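Local coordinates for protein Alpha/beta hydrolase (Legionella pneumophila subsp. pneumophila str. Philadelphia 1, PDB 4EZI) that is of unknown function but adopts the alpha/beta-hydrolase fold and may hydrolyse ester bonds, possibly as a triacylglycerol lipase, at residues Ala220-Ala223 with Tyr224-Ser228; Phe179-Leu182 with Ala183-Pro187; Phe357-Lys360 with Glu361-Asp364; Asp117-Leu121 with Gly122-Leu126; Arg290-Glu293 with Ile294-Asn298. One frame throughout, in Å; residues are numbered along the deposited sequence. Where two conformers were deposited one is given.

Along the chain come contacts 4, 2, 1, 5 and 3. Contacts 2, 3 and 4 belong to the alpha/beta-hydrolase core: helices 170-185 and 355-370 pack on the mixed sheet, and the loop 117-126 follows strand 112-116. Contacts 1 and 5 lie on helices 218-233 and 292-299, within the helical insertion between strands 193-197 and 310-314. Their centres are about 16 Å apart, and Phe225 packs against Asn298. The Tyr224 side chain packs on Leu121 of contact 4, whose centre is about 17 Å from that of contact 1, so the insertion, probably a cap, meets the core beside the putative active site. Contact 3 lies across the chain's centre from contacts 1, 4 and 5.

Contact 1 of 5, residues Ala220-Ala223 with Tyr224-Ser228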
# COMPACT_ATOMS: atom_id res chain seq x y z
N ALA A 220 1.24 -7.08 16.14
CA ALA A 220 2.35 -6.77 15.25
C ALA A 220 2.15 -5.43 14.56
O ALA A 220 3.08 -4.64 14.45
CB ALA A 220 2.58 -7.90 14.25
N TYR A 221 0.95 -5.17 14.03
CA TYR A 221 0.70 -3.90 13.38
C TYR A 221 0.94 -2.73 14.35
O TYR A 221 1.51 -1.70 13.99
CB TYR A 221 -0.74 -3.81 12.88
CG TYR A 221 -1.19 -4.77 11.81
CD1 TYR A 221 -0.35 -5.16 10.79
CD2 TYR A 221 -2.48 -5.23 11.79
CE1 TYR A 221 -0.81 -5.98 9.75
CE2 TYR A 221 -2.95 -6.04 10.77
CZ TYR A 221 -2.09 -6.43 9.75
OH TYR A 221 -2.55 -7.23 8.73
N LEU A 222 0.41 -2.84 15.56
CA LEU A 222 0.52 -1.74 16.53
C LEU A 222 1.94 -1.55 17.00
O LEU A 222 2.38 -0.42 17.19
CB LEU A 222 -0.43 -1.96 17.71
CG LEU A 222 -1.91 -1.83 17.34
CD1 LEU A 222 -2.77 -2.33 18.49
CD2 LEU A 222 -2.31 -0.42 16.95
N ALA A 223 2.65 -2.65 17.22
CA ALA A 223 4.06 -2.57 17.59
C ALA A 223 4.85 -1.81 16.49
O ALA A 223 5.60 -0.87 16.77
CB ALA A 223 4.62 -3.97 17.78
N TYR A 224 4.62 -2.20 15.24
CA TYR A 224 5.31 -1.56 14.12
C TYR A 224 4.96 -0.07 14.05
O TYR A 224 5.81 0.80 13.88
CB TYR A 224 4.90 -2.28 12.83
CG TYR A 224 5.72 -2.16 11.57
CD1 TYR A 224 6.98 -1.57 11.53
CD2 TYR A 224 5.26 -2.74 10.41
CE1 TYR A 224 7.75 -1.60 10.38
CE2 TYR A 224 6.05 -2.78 9.24
CZ TYR A 224 7.27 -2.21 9.23
OH TYR A 224 8.06 -2.27 8.11
N PHE A 225 3.67 0.23 14.19
CA PHE A 225 3.22 1.59 14.03
C PHE A 225 3.81 2.53 15.07
O PHE A 225 4.37 3.57 14.75
CB PHE A 225 1.67 1.66 14.07
CG PHE A 225 1.16 3.06 13.87
CD1 PHE A 225 1.15 3.63 12.61
CD2 PHE A 225 0.77 3.84 14.94
CE1 PHE A 225 0.77 4.92 12.40
CE2 PHE A 225 0.37 5.15 14.73
CZ PHE A 225 0.37 5.69 13.46
N PHE A 226 3.68 2.17 16.34
CA PHE A 226 4.17 3.06 17.39
C PHE A 226 5.68 3.07 17.49
O PHE A 226 6.28 4.10 17.80
CB PHE A 226 3.47 2.80 18.73
CG PHE A 226 2.03 3.24 18.72
CD1 PHE A 226 1.71 4.58 18.71
CD2 PHE A 226 1.02 2.32 18.70
CE1 PHE A 226 0.38 5.01 18.68
CE2 PHE A 226 -0.31 2.73 18.68
CZ PHE A 226 -0.63 4.07 18.65
N TYR A 227 6.34 1.94 17.20
CA TYR A 227 7.80 1.94 17.18
C TYR A 227 8.32 2.89 16.09
O TYR A 227 9.21 3.71 16.32
CB TYR A 227 8.33 0.51 17.01
CG TYR A 227 9.82 0.45 16.86
CD1 TYR A 227 10.66 0.98 17.82
CD2 TYR A 227 10.41 -0.11 15.75
CE1 TYR A 227 12.05 0.95 17.68
CE2 TYR A 227 11.78 -0.14 15.60
CZ TYR A 227 12.61 0.40 16.56
OH TYR A 227 13.98 0.37 16.42
N SER A 228 7.73 2.79 14.90
CA SER A 228 8.15 3.61 13.78
C SER A 228 7.79 5.08 14.00
O SER A 228 8.59 5.98 13.70
CB SER A 228 7.48 3.06 12.50
OG SER A 228 7.85 3.85 11.38
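Leu222 and Phe226, one helical turn apart, lie side by side and point the same way, with Leu222 CD2 4.1 Å from Phe226 CE2. Phe226 has its CG next to the backbone N (chi1 -70°), which turns the ring back toward the preceding turn; Phe226 CD2 consequently comes to 3.4 Å from Leu222 O. The neighbouring Phe225 takes the other common rotamer, with CG opposite the backbone N (chi1 -179°), and its ring meets Phe226 at a steep angle: Phe225 CD2 stands 3.7 Å above the plane of the Phe226 ring, over its centre, while Phe226 CE1 lies in plane at the Phe225 edge. Two consecutive aromatics thus share one flank of the helix, one ring's edge directed at the other's face.

Beneath the side chains the backbone is regular alpha-helix: Phe226 N donates to Leu222 O at 3.0 Å and nearly straight (176°), and Tyr227 N donates to Ala223 O at 2.9 Å.

Around the helix, Phe280 adds an edge-to-face neighbour to Phe226, Met207 of helix 203-212 packs on Leu222, and Ala223 packs on Ile251 of helix 247-254. Tyr221 OH bonds Asp320 and Tyr224 OH bonds the carbonyl of Arg84, while the Tyr224 ring stacks with Tyr131. Tyr221 also touches the putative Ser-His-Asp triad, and a bound di(hydroxyethyl)ether lies about 4 Å from the Phe225 side chain, an arrangement consistent with a helical cap over an alpha/beta-hydrolase active site.

Contact 2 of 5, residues Phe179-Leu182 with Ala183-Pro187; sequences FEML and AKEYP
Leu182 and Tyr186 make the apolar contact across the final turn, with Leu182 CD2 4.0 Å from Tyr186 CD2 and 4.1 Å from Tyr186 CB. Tyr186 carries its CG next to the backbone N (chi1 -58°), and this rotamer swings the ring back along the helix, where Phe146 meets it edge-to-face.

A mixed apolar and polar contact joins Met181, present as selenomethionine, to Glu185. The Met181 CG methylene sits 3.6 Å from Glu185 OE2, with SE a little farther from the same oxygen at 3.9 Å; this is van der Waals contact beside a carboxylate. Met181 also packs on Ala138 and Ile142 of helix 134-154.

Backbone hydrogen bonds tie the turns together. Glu185 N donates to Met181 O at 2.8 Å and 163°. Tyr186 N reaches Leu182 O at the same 2.8 Å but with a bent N-H...O angle of 139°, as the chain leaves helical conformation at Tyr186.

Leu182 and Phe179 turn inward to Leu165 of strand 162-168, and Glu180 OE1 bonds His301. The arrangement is the C-terminal end of the helix in a beta-alpha-beta unit, strand 162-168, helix 170-185, strand 193-197, of the alpha/beta-hydrolase fold.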
# COMPACT_ATOMS: atom_id res chain seq x y z
N PHE A 179 -3.32 9.49 -3.97
CA PHE A 179 -4.40 10.12 -4.75
C PHE A 179 -4.64 11.57 -4.30
O PHE A 179 -4.69 12.50 -5.12
CB PHE A 179 -5.63 9.26 -4.55
CG PHE A 179 -6.86 9.66 -5.34
CD1 PHE A 179 -6.84 10.33 -6.56
CD2 PHE A 179 -8.09 9.26 -4.84
CE1 PHE A 179 -8.02 10.59 -7.25
CE2 PHE A 179 -9.26 9.48 -5.55
CZ PHE A 179 -9.22 10.16 -6.74
N GLU A 180 -4.74 11.78 -2.98
CA GLU A 180 -4.95 13.09 -2.43
C GLU A 180 -3.83 14.04 -2.83
O GLU A 180 -4.09 15.19 -3.23
CB GLU A 180 -5.08 12.99 -0.90
CG GLU A 180 -5.33 14.30 -0.21
CD GLU A 180 -5.43 14.17 1.27
OE1 GLU A 180 -4.71 13.31 1.84
OE2 GLU A 180 -6.21 14.93 1.89
N MSE A 181 -2.59 13.59 -2.70
CA MSE A 181 -1.44 14.42 -2.98
C MSE A 181 -1.28 14.70 -4.47
O MSE A 181 -0.87 15.80 -4.84
CB MSE A 181 -0.17 13.80 -2.40
CG MSE A 181 1.06 14.68 -2.51
SE MSE A 181 2.64 13.93 -1.68
CE MSE A 181 2.20 14.25 0.21
N LEU A 182 -1.60 13.73 -5.31
CA LEU A 182 -1.61 13.99 -6.76
C LEU A 182 -2.60 15.09 -7.11
O LEU A 182 -2.28 16.03 -7.85
CB LEU A 182 -1.93 12.72 -7.54
CG LEU A 182 -0.78 11.70 -7.68
CD1 LEU A 182 -1.31 10.43 -8.33
CD2 LEU A 182 0.40 12.28 -8.45
N ALA A 183 -3.81 15.01 -6.56
CA ALA A 183 -4.84 16.00 -6.85
C ALA A 183 -4.41 17.38 -6.36
O ALA A 183 -4.68 18.39 -7.01
CB ALA A 183 -6.17 15.58 -6.23
N LYS A 184 -3.75 17.44 -5.22
CA LYS A 184 -3.34 18.71 -4.63
C LYS A 184 -2.11 19.29 -5.32
O LYS A 184 -2.12 20.48 -5.68
CB LYS A 184 -3.06 18.54 -3.13
CG LYS A 184 -2.49 19.80 -2.45
CD LYS A 184 -2.13 19.52 -1.00
CE LYS A 184 -1.04 20.50 -0.51
NZ LYS A 184 -0.48 20.13 0.84
N GLU A 185 -1.05 18.49 -5.47
CA GLU A 185 0.27 18.98 -5.89
C GLU A 185 0.56 18.80 -7.37
O GLU A 185 1.44 19.48 -7.92
CB GLU A 185 1.40 18.31 -5.06
CG GLU A 185 1.33 18.54 -3.53
CD GLU A 185 2.58 18.03 -2.77
OE1 GLU A 185 3.65 17.84 -3.40
OE2 GLU A 185 2.48 17.82 -1.53
N TYR A 186 -0.15 17.87 -8.01
CA TYR A 186 0.04 17.57 -9.43
C TYR A 186 -1.32 17.57 -10.12
O TYR A 186 -1.72 16.58 -10.73
CB TYR A 186 0.75 16.22 -9.58
CG TYR A 186 2.10 16.19 -8.89
CD1 TYR A 186 3.25 16.64 -9.54
CD2 TYR A 186 2.22 15.78 -7.57
CE1 TYR A 186 4.49 16.63 -8.89
CE2 TYR A 186 3.45 15.77 -6.92
CZ TYR A 186 4.57 16.20 -7.58
OH TYR A 186 5.77 16.17 -6.91
N PRO A 187 -2.06 18.70 -10.03
CA PRO A 187 -3.45 18.71 -10.54
C PRO A 187 -3.61 18.47 -12.04
O PRO A 187 -4.68 18.04 -12.46
CB PRO A 187 -3.96 20.12 -10.16
CG PRO A 187 -2.73 20.93 -10.04
CD PRO A 187 -1.70 20.00 -9.45

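Contact 3 of 5, residues Phe357-Lys360 with Glu361-Asp364; sequences FVLK and EQVD
Successive backbone amides reach back four residues, Glu361 N to Phe357 O at 3.1 Å, Gln362 N to Val358 O at 2.9 Å, and then Val363 to Leu359 and Asp364 to Lys360, the regular pattern of an alpha-helix. This is helix 355-370, the last helix of the alpha/beta-hydrolase fold, packed against the central sheet.

Its inner face carries Val358 and Gln362. Val358 CG1 lies 4.1 Å from Gln362 NE2, and Gln362 OE1 comes to 3.5 Å from Leu359 CA. The buried amide is satisfied outside the helix: NE2 donates to Ala195 O and to Gly167 O, the latter in the putative nucleophile elbow, while OE1 has a weak bond with Tyr105 OH. Pinning both ends of the amide should fix its rotation. Val358 also packs on Tyr168 and Val313.

Polar side chains meet on the partly exposed side, Lys360 with Asp364. Lys360 bends at chi2 (53°), carrying its chain forward along the helix, across the Asp364 side chain at a slant; Lys360 NZ lies 3.1 Å from Asp364 OD2 in a salt bridge, on the syn side of that oxygen. A water donates to Asp364 OD1 and weakly accepts from Lys360 NZ, closing a second link between the same two groups.

Glu361 is also bent at chi2 (-62°). A different water bridges it to the previous turn, donating to Phe357 O at 2.9 Å and to Glu361 OE2 at 2.9 Å.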
# COMPACT_ATOMS: atom_id res chain seq x y z
N PHE A 357 -9.80 -11.92 -4.18
CA PHE A 357 -11.11 -11.42 -4.60
C PHE A 357 -11.08 -9.91 -4.78
O PHE A 357 -11.63 -9.37 -5.75
CB PHE A 357 -12.20 -11.82 -3.59
CG PHE A 357 -12.42 -13.30 -3.47
CD1 PHE A 357 -11.62 -14.06 -2.65
CD2 PHE A 357 -13.44 -13.96 -4.17
CE1 PHE A 357 -11.78 -15.42 -2.54
CE2 PHE A 357 -13.60 -15.34 -4.05
CZ PHE A 357 -12.77 -16.06 -3.25
N VAL A 358 -10.45 -9.21 -3.85
CA VAL A 358 -10.28 -7.77 -3.93
C VAL A 358 -9.42 -7.40 -5.14
O VAL A 358 -9.77 -6.46 -5.88
CB VAL A 358 -9.73 -7.19 -2.62
CG1 VAL A 358 -9.32 -5.73 -2.80
CG2 VAL A 358 -10.77 -7.36 -1.51
N LEU A 359 -8.31 -8.11 -5.36
CA LEU A 359 -7.49 -7.84 -6.54
C LEU A 359 -8.31 -7.95 -7.84
O LEU A 359 -8.15 -7.15 -8.76
CB LEU A 359 -6.24 -8.73 -6.54
CG LEU A 359 -5.19 -8.61 -7.66
CD1 LEU A 359 -4.74 -7.20 -7.90
CD2 LEU A 359 -3.98 -9.51 -7.36
N LYS A 360 -9.14 -8.99 -7.92
CA LYS A 360 -9.97 -9.19 -9.11
C LYS A 360 -10.91 -8.00 -9.32
O LYS A 360 -11.06 -7.51 -10.45
CB LYS A 360 -10.75 -10.50 -8.99
CG LYS A 360 -11.66 -10.84 -10.16
CD LYS A 360 -10.98 -10.84 -11.49
CE LYS A 360 -11.83 -11.53 -12.59
NZ LYS A 360 -13.31 -11.37 -12.37
N GLU A 361 -11.51 -7.52 -8.24
CA GLU A 361 -12.36 -6.34 -8.32
C GLU A 361 -11.60 -5.11 -8.78
O GLU A 361 -12.14 -4.29 -9.54
CB GLU A 361 -13.06 -6.05 -7.01
CG GLU A 361 -14.01 -7.13 -6.51
CD GLU A 361 -15.20 -7.44 -7.42
OE1 GLU A 361 -15.65 -6.57 -8.19
OE2 GLU A 361 -15.71 -8.58 -7.33
N GLN A 362 -10.37 -4.94 -8.30
CA GLN A 362 -9.56 -3.80 -8.73
C GLN A 362 -9.31 -3.83 -10.23
O GLN A 362 -9.52 -2.83 -10.91
CB GLN A 362 -8.22 -3.77 -7.96
CG GLN A 362 -8.40 -3.48 -6.48
CD GLN A 362 -7.13 -3.72 -5.68
OE1 GLN A 362 -6.33 -4.59 -6.00
NE2 GLN A 362 -6.95 -2.96 -4.61
N VAL A 363 -8.86 -4.97 -10.73
CA VAL A 363 -8.62 -5.11 -12.17
C VAL A 363 -9.88 -4.81 -12.99
O VAL A 363 -9.85 -4.09 -13.97
CB VAL A 363 -8.08 -6.53 -12.56
CG1 VAL A 363 -7.96 -6.68 -14.11
CG2 VAL A 363 -6.75 -6.82 -11.87
N ASP A 364 -11.00 -5.36 -12.54
CA ASP A 364 -12.27 -5.16 -13.25
C ASP A 364 -12.69 -3.69 -13.25
O ASP A 364 -13.22 -3.18 -14.25
CB ASP A 364 -13.36 -6.03 -12.66
CG ASP A 364 -13.21 -7.49 -13.00
OD1 ASP A 364 -12.49 -7.85 -13.95
OD2 ASP A 364 -13.89 -8.30 -12.32
O HOH W 1 -13.86 -10.80 -6.81
O HOH W 2 -13.11 -10.19 -15.28

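Contact 4 of 5, residues Asp117-Leu121 with Gly122-Leu126; sequences DYLGL and GDNEL
Asn124 and Gly120 meet where this loop folds on itself: Gly120 N donates to Asn124 OD1 at 2.8 Å and 169°, almost straight. The loop follows strand 112-116 in the alpha/beta-hydrolase fold and consists of two successive beta turns, type II from Tyr118 to Leu121 and type II' from Leu121 to Asn124. Gly122, Leu121 and Asn124 carry the contact.

Gly122 occupies the second position of the type II' turn with positive phi (59°), a conformation that favours glycine. Gly122 CA sits 3.6 Å from Asp117 OD2, in van der Waals contact with a carboxylate oxygen that the hydroxyls of Ser92 and Ser61 also bond. Ser61 OG in addition accepts from Asp123 N, so one serine joins both limbs of the loop.

Leu121 provides the carbonyl that closes the turn, Leu121 O accepting Asn124 N at 3.1 Å; the donor stands above the carbonyl plane. Its own side chain points away from the other limb and packs on Val90.

Asn124 holds CG on the far side from its backbone N (chi1 -179°), which sends the amide back across the loop to the Gly120 limb. OD1 also accepts a weak bond from Leu126 N, two residues on in its own limb, so one oxygen holds amides from both limbs, while ND2 donates to Thr58 OG1. Leu119 crosses this amide: Leu119 CD2 is 4.0 Å from both Asn124 OD1 and Asn124 ND2. Beside it, Leu119 CD1 meets Leu126 CD1 at 4.1 Å, and Gly120 CA makes a CA-H...O contact of 3.4 Å with Leu126 O.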
# COMPACT_ATOMS: atom_id res chain seq x y z
N ASP A 117 8.77 0.10 -3.26
CA ASP A 117 9.08 -0.68 -2.08
C ASP A 117 8.67 -0.02 -0.77
O ASP A 117 8.40 -0.71 0.21
CB ASP A 117 10.59 -1.01 -1.99
CG ASP A 117 11.08 -1.95 -3.05
OD1 ASP A 117 10.27 -2.67 -3.68
OD2 ASP A 117 12.31 -2.01 -3.24
N TYR A 118 8.68 1.31 -0.78
CA TYR A 118 8.52 2.22 0.38
C TYR A 118 9.87 2.48 1.07
O TYR A 118 10.83 1.72 0.96
CB TYR A 118 7.55 1.75 1.45
CG TYR A 118 6.14 1.46 1.05
CD1 TYR A 118 5.50 2.14 0.04
CD2 TYR A 118 5.41 0.53 1.76
CE1 TYR A 118 4.17 1.86 -0.28
CE2 TYR A 118 4.09 0.27 1.47
CZ TYR A 118 3.45 0.93 0.44
OH TYR A 118 2.12 0.68 0.15
N LEU A 119 9.93 3.59 1.78
CA LEU A 119 11.10 3.93 2.58
C LEU A 119 11.35 2.89 3.65
O LEU A 119 10.43 2.27 4.20
CB LEU A 119 10.91 5.30 3.23
CG LEU A 119 10.74 6.47 2.28
CD1 LEU A 119 10.68 7.77 3.10
CD2 LEU A 119 11.82 6.53 1.22
N GLY A 120 12.63 2.69 3.97
CA GLY A 120 13.05 1.75 4.98
C GLY A 120 13.05 0.30 4.54
O GLY A 120 13.37 -0.58 5.33
N LEU A 121 12.70 0.05 3.28
CA LEU A 121 12.60 -1.30 2.75
C LEU A 121 13.38 -1.35 1.43
O LEU A 121 13.80 -0.32 0.88
CB LEU A 121 11.16 -1.72 2.54
CG LEU A 121 10.28 -1.67 3.78
CD1 LEU A 121 8.81 -1.86 3.40
CD2 LEU A 121 10.69 -2.67 4.86
N GLY A 122 13.57 -2.55 0.89
CA GLY A 122 14.33 -2.70 -0.35
C GLY A 122 15.74 -2.17 -0.19
O GLY A 122 16.43 -2.48 0.79
N ASP A 123 16.16 -1.36 -1.15
CA ASP A 123 17.51 -0.80 -1.17
C ASP A 123 17.64 0.48 -0.35
O ASP A 123 18.73 1.02 -0.21
CB ASP A 123 17.94 -0.46 -2.61
CG ASP A 123 18.00 -1.64 -3.57
OD1 ASP A 123 18.03 -2.81 -3.14
OD2 ASP A 123 18.09 -1.36 -4.80
N ASN A 124 16.54 1.01 0.18
CA ASN A 124 16.59 2.32 0.84
C ASN A 124 17.40 2.27 2.12
O ASN A 124 17.27 1.35 2.91
CB ASN A 124 15.18 2.80 1.15
CG ASN A 124 15.16 4.16 1.80
OD1 ASN A 124 14.70 4.29 2.93
ND2 ASN A 124 15.63 5.18 1.09
N GLU A 125 18.24 3.28 2.35
CA GLU A 125 19.18 3.24 3.45
C GLU A 125 18.57 3.57 4.81
O GLU A 125 19.20 3.29 5.83
CB GLU A 125 20.36 4.16 3.16
CG GLU A 125 20.03 5.61 3.27
CD GLU A 125 21.25 6.52 3.20
OE1 GLU A 125 22.36 6.09 3.58
OE2 GLU A 125 21.07 7.68 2.79
N LEU A 126 17.38 4.16 4.86
CA LEU A 126 16.75 4.37 6.16
C LEU A 126 16.54 3.01 6.79
O LEU A 126 16.19 2.03 6.12
CB LEU A 126 15.42 5.13 6.04
CG LEU A 126 15.48 6.52 5.44
CD1 LEU A 126 14.11 7.11 5.16
CD2 LEU A 126 16.29 7.47 6.31

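Contact 5 of 5, residues Arg290-Glu293 with Ile294-Asn298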
# COMPACT_ATOMS: atom_id res chain seq x y z
N ARG A 290 -2.02 12.97 24.48
CA ARG A 290 -1.69 14.37 24.21
C ARG A 290 -1.39 14.67 22.75
O ARG A 290 -1.40 15.83 22.34
CB ARG A 290 -0.54 14.83 25.10
CG ARG A 290 0.78 14.14 24.81
CD ARG A 290 1.76 14.47 25.89
NE ARG A 290 3.07 13.83 25.76
CZ ARG A 290 3.38 12.62 26.24
NH1 ARG A 290 2.46 11.82 26.74
NH2 ARG A 290 4.65 12.20 26.17
N ASN A 291 -1.13 13.62 21.97
CA ASN A 291 -0.83 13.76 20.53
C ASN A 291 -2.00 13.45 19.62
O ASN A 291 -1.82 13.33 18.40
CB ASN A 291 0.35 12.85 20.20
CG ASN A 291 1.57 13.21 20.99
OD1 ASN A 291 2.12 14.30 20.81
ND2 ASN A 291 1.99 12.33 21.89
N THR A 292 -3.20 13.34 20.19
CA THR A 292 -4.33 12.92 19.40
C THR A 292 -4.55 13.77 18.14
O THR A 292 -4.86 13.23 17.08
CB THR A 292 -5.59 12.84 20.28
OG1 THR A 292 -5.41 11.82 21.29
CG2 THR A 292 -6.80 12.49 19.47
N GLU A 293 -4.41 15.09 18.24
CA GLU A 293 -4.66 15.91 17.06
C GLU A 293 -3.69 15.63 15.90
O GLU A 293 -4.11 15.47 14.75
CB GLU A 293 -4.75 17.38 17.44
CG GLU A 293 -6.02 17.72 18.27
CD GLU A 293 -7.33 17.14 17.71
OE1 GLU A 293 -7.57 17.25 16.48
OE2 GLU A 293 -8.12 16.55 18.49
N ILE A 294 -2.40 15.51 16.18
CA ILE A 294 -1.42 15.20 15.15
C ILE A 294 -1.59 13.77 14.62
O ILE A 294 -1.34 13.50 13.43
CB ILE A 294 0.03 15.50 15.65
CG1 ILE A 294 1.03 15.57 14.49
CG2 ILE A 294 0.46 14.51 16.72
CD1 ILE A 294 0.76 16.74 13.54
N LEU A 295 -2.02 12.85 15.47
CA LEU A 295 -2.30 11.48 15.07
C LEU A 295 -3.47 11.44 14.08
O LEU A 295 -3.43 10.70 13.09
CB LEU A 295 -2.57 10.59 16.28
CG LEU A 295 -1.33 10.35 17.15
CD1 LEU A 295 -1.68 9.79 18.53
CD2 LEU A 295 -0.35 9.43 16.45
N LYS A 296 -4.52 12.22 14.35
CA LYS A 296 -5.64 12.35 13.42
C LYS A 296 -5.22 12.95 12.09
O LYS A 296 -5.68 12.50 11.04
CB LYS A 296 -6.78 13.16 14.04
CG LYS A 296 -7.49 12.40 15.13
CD LYS A 296 -8.41 13.29 16.00
CE LYS A 296 -9.50 13.96 15.25
NZ LYS A 296 -10.31 14.78 16.22
N ILE A 297 -4.36 13.96 12.12
CA ILE A 297 -3.86 14.53 10.87
C ILE A 297 -3.12 13.48 10.05
O ILE A 297 -3.30 13.39 8.83
CB ILE A 297 -3.01 15.80 11.08
CG1 ILE A 297 -3.84 16.90 11.75
CG2 ILE A 297 -2.48 16.32 9.73
CD1 ILE A 297 -5.04 17.38 10.94
N ASN A 298 -2.25 12.69 10.68
CA ASN A 298 -1.59 11.63 9.94
C ASN A 298 -2.57 10.63 9.34
O ASN A 298 -2.40 10.23 8.19
CB ASN A 298 -0.58 10.91 10.82
CG ASN A 298 0.05 9.73 10.10
OD1 ASN A 298 0.76 9.92 9.10
ND2 ASN A 298 -0.25 8.52 10.55
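Lys296 touches two side chains of the preceding turn, crossing Thr292 at a slant and running beside Glu293. Lys296 CD rests 3.9 Å from Thr292 CG2. Beyond that the chain bends at chi3 (61°), bringing Lys296 NZ to the Glu293 carboxylate, 3.6 Å from Glu293 OE2 and 3.7 Å from Glu293 OE1; this is a long salt bridge, with NZ nearly equidistant from the two oxygens. On the buried side, Leu295 CD1 packs 4.0 Å from Asn291 CB, and Leu295 CG lies 3.3 Å from Asn291 O.

These pairs lie at the N-terminal end of helix 292-299, part of the helical insertion in the alpha/beta-hydrolase fold. Asn291 is the N-cap residue by position. Leu295 N donates to Asn291 O at 3.0 Å, nearly in line with the C=O bond, but the Asn291 side chain makes no capping bond; ND2 donates instead to Tyr235 O.

Farther out, Asp289 holds the start of the helix, with OD1 bonded to Asn291 N and its carbonyl to Thr292 OG1. Leu295 is backed by Leu229 of helix 218-233 and by Trp203. At the other end, Asn298 spans two backbone groups, OD1 to Ala134 N and ND2 to Val132 O.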